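Long-range contacts in pesticidal crystal protein Cry4Aa (Bacillus thuringiensis, PDB 2C9K), which binds to midgut epithelial cells of insects and promotes their colloid-osmotic lysis, acting as a mosquito-larvicidal delta-endotoxin: residues 262-267 with 450-455; 286-291 with 433-438. All coordinates share one frame; numbering follows the deposited sequence.

Interaction 1. Residues 262-267 with 450-455; sequences EIYQVL and VYTFAW
Three hydrogen-bonded pairs, Ile263 with Trp455, Gln265 with Phe453 and Leu267 with Tyr451, join strands 262-267 and 450-455 in antiparallel register, their short axes 152° apart. Each pair makes two backbone bonds; the straightest, 166° at the hydrogen, runs from Leu267 N to Tyr451 O over 2.8 Å. Between them, Tyr264 faces Ala454 and Val266 faces Thr452 as non-hydrogen-bonded pairs, and the latter brings Val266 CB within 3.8 Å of Thr452 CG2.

On the other face, Leu267 has CG anti to the backbone N (chi1 166°), a setting in which its CD2 meets Tyr451 CD1 at 3.9 Å, the side chains lying side by side. Ile263 and Trp455 instead cross at about a right angle, Ile263 CG1 lying 3.9 Å from Trp455 CB.

Among polar groups, Gln265 OE1 lies 3.1 Å from Trp455 NE1; the same oxygen accepts a hydrogen bond from Gly408 N. Thr452 OG1 bonds to Leu286 O.

Strand 450-457 is the middle of a three-stranded antiparallel sheet, one of three in the beta-prism domain of three-domain Cry toxins, with strand 432-440 on its other edge. Helix 222-240 packs on Ile263 and Val266, while Phe407 of strand 402-407 stacks on Phe453.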
loop_
_atom_site.group_PDB
_atom_site.type_symbol
_atom_site.label_atom_id
_atom_site.label_comp_id
_atom_site.label_asym_id
_atom_site.label_seq_id
_atom_site.Cartn_x
_atom_site.Cartn_y
_atom_site.Cartn_z
ATOM N N GLU A 262 -5.992 1.395 0.907
ATOM C CA GLU A 262 -6.635 0.680 2.012
ATOM C C GLU A 262 -6.738 -0.802 1.676
ATOM O O GLU A 262 -6.807 -1.180 0.505
ATOM C CB GLU A 262 -8.063 1.185 2.271
ATOM C CG GLU A 262 -8.180 2.508 3.017
ATOM C CD GLU A 262 -9.613 2.842 3.425
ATOM O OE1 GLU A 262 -10.484 2.978 2.545
ATOM O OE2 GLU A 262 -9.869 2.972 4.636
ATOM N N ILE A 263 -6.733 -1.645 2.702
ATOM C CA ILE A 263 -6.901 -3.078 2.503
ATOM C C ILE A 263 -7.894 -3.514 3.569
ATOM O O ILE A 263 -7.999 -2.875 4.609
ATOM C CB ILE A 263 -5.569 -3.860 2.609
ATOM C CG1 ILE A 263 -4.938 -3.673 3.983
ATOM C CG2 ILE A 263 -4.635 -3.424 1.484
ATOM C CD1 ILE A 263 -3.649 -4.459 4.153
ATOM N N TYR A 264 -8.631 -4.588 3.307
ATOM C CA TYR A 264 -9.668 -5.035 4.233
ATOM C C TYR A 264 -9.571 -6.482 4.678
ATOM O O TYR A 264 -9.117 -7.352 3.934
ATOM C CB TYR A 264 -11.059 -4.837 3.599
ATOM C CG TYR A 264 -11.290 -3.497 2.923
ATOM C CD1 TYR A 264 -10.695 -3.199 1.705
ATOM C CD2 TYR A 264 -12.114 -2.531 3.503
ATOM C CE1 TYR A 264 -10.912 -1.979 1.077
ATOM C CE2 TYR A 264 -12.339 -1.308 2.886
ATOM C CZ TYR A 264 -11.734 -1.035 1.670
ATOM O OH TYR A 264 -11.942 0.182 1.044
ATOM N N GLN A 265 -10.022 -6.725 5.903
ATOM C CA GLN A 265 -10.063 -8.061 6.479
ATOM C C GLN A 265 -11.551 -8.201 6.810
ATOM O O GLN A 265 -12.186 -7.220 7.204
ATOM C CB GLN A 265 -9.192 -8.128 7.741
ATOM C CG GLN A 265 -7.701 -7.891 7.479
ATOM C CD GLN A 265 -6.837 -7.963 8.742
ATOM O OE1 GLN A 265 -7.236 -7.505 9.812
ATOM N NE2 GLN A 265 -5.638 -8.519 8.611
ATOM N N VAL A 266 -12.131 -9.386 6.644
ATOM C CA VAL A 266 -13.563 -9.514 6.911
ATOM C C VAL A 266 -14.000 -10.487 8.011
ATOM O O VAL A 266 -13.302 -11.444 8.341
ATOM C CB VAL A 266 -14.332 -9.806 5.578
ATOM C CG1 VAL A 266 -13.345 -10.120 4.469
ATOM C CG2 VAL A 266 -15.332 -10.933 5.762
ATOM N N LEU A 267 -15.170 -10.209 8.580
ATOM C CA LEU A 267 -15.731 -11.018 9.651
ATOM C C LEU A 267 -17.141 -11.484 9.305
ATOM O O LEU A 267 -17.939 -10.713 8.752
ATOM C CB LEU A 267 -15.766 -10.206 10.954
ATOM C CG LEU A 267 -16.611 -10.726 12.128
ATOM C CD1 LEU A 267 -16.065 -12.052 12.650
ATOM C CD2 LEU A 267 -16.619 -9.683 13.230
ATOM N N VAL A 450 -22.066 -8.877 8.115
ATOM C CA VAL A 450 -20.655 -9.110 7.791
ATOM C C VAL A 450 -19.886 -7.795 7.907
ATOM O O VAL A 450 -20.305 -6.771 7.357
ATOM C CB VAL A 450 -20.480 -9.638 6.349
ATOM C CG1 VAL A 450 -19.017 -9.677 5.990
ATOM C CG2 VAL A 450 -21.063 -11.025 6.229
ATOM N N TYR A 451 -18.762 -7.815 8.616
ATOM C CA TYR A 451 -17.973 -6.601 8.775
ATOM C C TYR A 451 -16.662 -6.689 8.013
ATOM O O TYR A 451 -16.212 -7.771 7.639
ATOM C CB TYR A 451 -17.630 -6.346 10.249
ATOM C CG TYR A 451 -18.797 -6.264 11.214
ATOM C CD1 TYR A 451 -19.409 -7.418 11.707
ATOM C CD2 TYR A 451 -19.255 -5.033 11.673
ATOM C CE1 TYR A 451 -20.445 -7.345 12.638
ATOM C CE2 TYR A 451 -20.284 -4.947 12.596
ATOM C CZ TYR A 451 -20.877 -6.102 13.079
ATOM O OH TYR A 451 -21.890 -6.008 14.012
ATOM N N THR A 452 -16.055 -5.535 7.788
ATOM C CA THR A 452 -14.762 -5.458 7.140
ATOM C C THR A 452 -14.010 -4.388 7.902
ATOM O O THR A 452 -14.580 -3.363 8.282
ATOM C CB THR A 452 -14.857 -5.032 5.675
ATOM O OG1 THR A 452 -15.749 -3.924 5.565
ATOM C CG2 THR A 452 -15.345 -6.173 4.811
ATOM N N PHE A 453 -12.735 -4.636 8.151
ATOM C CA PHE A 453 -11.909 -3.682 8.867
ATOM C C PHE A 453 -10.897 -3.118 7.884
ATOM O O PHE A 453 -10.101 -3.855 7.313
ATOM C CB PHE A 453 -11.225 -4.376 10.048
ATOM C CG PHE A 453 -12.196 -4.937 11.062
ATOM C CD1 PHE A 453 -12.904 -6.109 10.798
ATOM C CD2 PHE A 453 -12.458 -4.252 12.250
ATOM C CE1 PHE A 453 -13.860 -6.586 11.696
ATOM C CE2 PHE A 453 -13.412 -4.722 13.152
ATOM C CZ PHE A 453 -14.113 -5.888 12.874
ATOM N N ALA A 454 -10.969 -1.811 7.664
ATOM C CA ALA A 454 -10.077 -1.121 6.738
ATOM C C ALA A 454 -8.752 -0.817 7.418
ATOM O O ALA A 454 -8.720 -0.449 8.587
ATOM C CB ALA A 454 -10.720 0.165 6.269
ATOM N N TRP A 455 -7.664 -0.964 6.676
ATOM C CA TRP A 455 -6.337 -0.713 7.204
ATOM C C TRP A 455 -5.502 0.092 6.226
ATOM O O TRP A 455 -5.419 -0.247 5.055
ATOM C CB TRP A 455 -5.623 -2.040 7.491
ATOM C CG TRP A 455 -6.321 -2.908 8.493
ATOM C CD1 TRP A 455 -7.210 -3.904 8.236
ATOM C CD2 TRP A 455 -6.212 -2.822 9.921
ATOM N NE1 TRP A 455 -7.667 -4.445 9.414
ATOM C CE2 TRP A 455 -7.071 -3.797 10.464
ATOM C CE3 TRP A 455 -5.471 -2.012 10.793
ATOM C CZ2 TRP A 455 -7.211 -3.988 11.838
ATOM C CZ3 TRP A 455 -5.610 -2.204 12.162
ATOM C CH2 TRP A 455 -6.473 -3.183 12.669
#

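Interaction 2. Residues 286-291 with 433-438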
loop_
_atom_site.group_PDB
_atom_site.type_symbol
_atom_site.label_atom_id
_atom_site.label_comp_id
_atom_site.label_asym_id
_atom_site.label_seq_id
_atom_site.Cartn_x
_atom_site.Cartn_y
_atom_site.Cartn_z
ATOM N N LEU A 286 -18.977 -3.422 1.059
ATOM C CA LEU A 286 -17.998 -3.796 2.079
ATOM C C LEU A 286 -16.677 -3.031 2.002
ATOM O O LEU A 286 -15.853 -3.123 2.907
ATOM C CB LEU A 286 -17.735 -5.308 2.036
ATOM C CG LEU A 286 -18.837 -6.189 2.646
ATOM C CD1 LEU A 286 -18.694 -7.639 2.194
ATOM C CD2 LEU A 286 -18.768 -6.088 4.162
ATOM N N THR A 287 -16.473 -2.274 0.929
ATOM C CA THR A 287 -15.239 -1.510 0.774
ATOM C C THR A 287 -15.565 -0.035 0.563
ATOM O O THR A 287 -16.730 0.324 0.467
ATOM C CB THR A 287 -14.397 -2.052 -0.403
ATOM O OG1 THR A 287 -15.173 -2.040 -1.609
ATOM C CG2 THR A 287 -13.946 -3.477 -0.108
ATOM N N ARG A 288 -14.556 0.825 0.494
ATOM C CA ARG A 288 -14.826 2.246 0.321
ATOM C C ARG A 288 -14.464 2.747 -1.061
ATOM O O ARG A 288 -13.422 2.387 -1.601
ATOM C CB ARG A 288 -14.069 3.063 1.380
ATOM C CG ARG A 288 -14.472 2.730 2.810
ATOM C CD ARG A 288 -13.550 3.357 3.837
ATOM N NE ARG A 288 -13.629 4.812 3.858
ATOM C CZ ARG A 288 -12.716 5.596 4.424
ATOM N NH1 ARG A 288 -11.658 5.069 5.016
ATOM N NH2 ARG A 288 -12.849 6.911 4.378
ATOM N N ARG A 289 -15.326 3.582 -1.635
ATOM C CA ARG A 289 -15.067 4.142 -2.957
ATOM C C ARG A 289 -13.838 5.041 -2.907
ATOM O O ARG A 289 -13.516 5.622 -1.861
ATOM C CB ARG A 289 -16.276 4.938 -3.439
ATOM C CG ARG A 289 -17.176 4.158 -4.371
ATOM C CD ARG A 289 -18.630 4.264 -3.960
ATOM N NE ARG A 289 -19.234 5.564 -4.249
ATOM C CZ ARG A 289 -20.414 5.952 -3.769
ATOM N NH1 ARG A 289 -21.109 5.141 -2.975
ATOM N NH2 ARG A 289 -20.901 7.147 -4.076
ATOM N N PRO A 290 -13.121 5.165 -4.032
ATOM C CA PRO A 290 -11.933 6.024 -4.018
ATOM C C PRO A 290 -12.231 7.325 -3.284
ATOM O O PRO A 290 -13.238 7.970 -3.539
ATOM C CB PRO A 290 -11.655 6.247 -5.497
ATOM C CG PRO A 290 -12.123 4.971 -6.114
ATOM C CD PRO A 290 -13.419 4.687 -5.391
ATOM N N HIS A 291 -11.359 7.698 -2.361
ATOM C CA HIS A 291 -11.549 8.918 -1.588
ATOM C C HIS A 291 -10.208 9.534 -1.213
ATOM O O HIS A 291 -9.152 8.965 -1.504
ATOM C CB HIS A 291 -12.319 8.602 -0.302
ATOM C CG HIS A 291 -11.613 7.642 0.607
ATOM N ND1 HIS A 291 -12.027 6.339 0.783
ATOM C CD2 HIS A 291 -10.524 7.796 1.398
ATOM C CE1 HIS A 291 -11.229 5.733 1.646
ATOM N NE2 HIS A 291 -10.310 6.597 2.034
ATOM N N ILE A 433 -2.658 0.644 10.413
ATOM C CA ILE A 433 -3.517 1.202 11.456
ATOM C C ILE A 433 -4.971 1.122 10.984
ATOM O O ILE A 433 -5.248 1.221 9.783
ATOM C CB ILE A 433 -3.196 2.693 11.735
ATOM C CG1 ILE A 433 -3.599 3.547 10.524
ATOM C CG2 ILE A 433 -1.713 2.858 12.092
ATOM C CD1 ILE A 433 -3.506 5.035 10.773
ATOM N N LEU A 434 -5.901 0.957 11.917
ATOM C CA LEU A 434 -7.313 0.867 11.551
ATOM C C LEU A 434 -7.754 2.176 10.910
ATOM O O LEU A 434 -7.363 3.247 11.360
ATOM C CB LEU A 434 -8.184 0.579 12.781
ATOM C CG LEU A 434 -9.630 0.287 12.369
ATOM C CD1 LEU A 434 -9.672 -1.042 11.634
ATOM C CD2 LEU A 434 -10.541 0.257 13.580
ATOM N N SER A 435 -8.575 2.113 9.874
ATOM C CA SER A 435 -8.995 3.349 9.239
ATOM C C SER A 435 -10.496 3.482 9.068
ATOM O O SER A 435 -10.998 4.580 8.862
ATOM C CB SER A 435 -8.318 3.491 7.875
ATOM O OG SER A 435 -8.765 2.496 6.979
ATOM N N PHE A 436 -11.211 2.369 9.178
ATOM C CA PHE A 436 -12.659 2.371 8.975
ATOM C C PHE A 436 -13.263 0.981 9.227
ATOM O O PHE A 436 -12.567 -0.035 9.134
ATOM C CB PHE A 436 -12.938 2.756 7.521
ATOM C CG PHE A 436 -14.249 3.447 7.302
ATOM C CD1 PHE A 436 -14.402 4.793 7.634
ATOM C CD2 PHE A 436 -15.308 2.776 6.698
ATOM C CE1 PHE A 436 -15.587 5.462 7.363
ATOM C CE2 PHE A 436 -16.504 3.440 6.422
ATOM C CZ PHE A 436 -16.642 4.788 6.753
ATOM N N ILE A 437 -14.557 0.942 9.538
ATOM C CA ILE A 437 -15.264 -0.323 9.743
ATOM C C ILE A 437 -16.630 -0.261 9.063
ATOM O O ILE A 437 -17.519 0.423 9.553
ATOM C CB ILE A 437 -15.494 -0.638 11.225
ATOM C CG1 ILE A 437 -14.162 -0.910 11.924
ATOM C CG2 ILE A 437 -16.385 -1.856 11.351
ATOM C CD1 ILE A 437 -14.310 -1.287 13.393
ATOM N N LYS A 438 -16.788 -0.957 7.936
ATOM C CA LYS A 438 -18.059 -0.979 7.211
ATOM C C LYS A 438 -18.813 -2.237 7.582
ATOM O O LYS A 438 -18.253 -3.143 8.194
ATOM C CB LYS A 438 -17.839 -0.956 5.690
ATOM C CG LYS A 438 -17.777 0.435 5.096
ATOM C CD LYS A 438 -17.388 0.422 3.634
ATOM C CE LYS A 438 -18.487 -0.148 2.749
ATOM N NZ LYS A 438 -19.632 0.773 2.534
#
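Arg288 lays its guanidinium flat on the ring of Phe436, the planes 16° apart and the centres separated by 4.1 Å. This is a cation-pi contact: CZ of Arg288 stands over the ring face, 25° off its normal. The preceding methylene joins in, Arg288 CD lying 3.8 Å from the centroid of the Phe436 ring in a CH-pi contact. A bend at chi3 (66°) of Arg288 turns the guanidinium back over the ring that CD already touches. Lys438 runs obliquely past the same arginine, its CD 3.8 Å from Arg288 CG, and its bent chain packs along the backbone of Leu286 and Thr287.

In the next shell, His291 CE1 sits over the guanidinium face opposite Phe436, placing the group between two rings. Rotation is fixed by polar partners: Arg288 NH1 forms a salt bridge with Glu262 OE2, and NH2 a hydrogen bond with Thr294 OG1. Tyr264 OH bonds to Arg288 N, and Thr287 OG1 to Glu283 O.

The arrangement is a stacked arginine-aromatic pair joining the segment that leaves helix 279-286 to strand 432-440, within the middle, beta-prism domain of a three-domain delta-endotoxin.

Both contacts are largely buried and lie in the middle domain, their centres about 7 Å apart. Interaction 1 is strand pairing within a sheet, sustained by regular backbone bonds and burying 637 Å² in all; interaction 2 attaches an irregular segment to the outermost strand 432-440 of that sheet, buries 275 Å², and has no hydrogen bond between its two segments. Its contacts are made by side chains, above all the Arg288-Phe436 stack, with Lys438 packing on backbone. Glu262 is shared by both: its OE2 lies 2.6 Å from Ser435 OG, a probable hydrogen bond. Strands 450-457 and 432-440 are neighbours, bonded through Ala454 with Ser435 and Phe436, and Thr452 with Lys438.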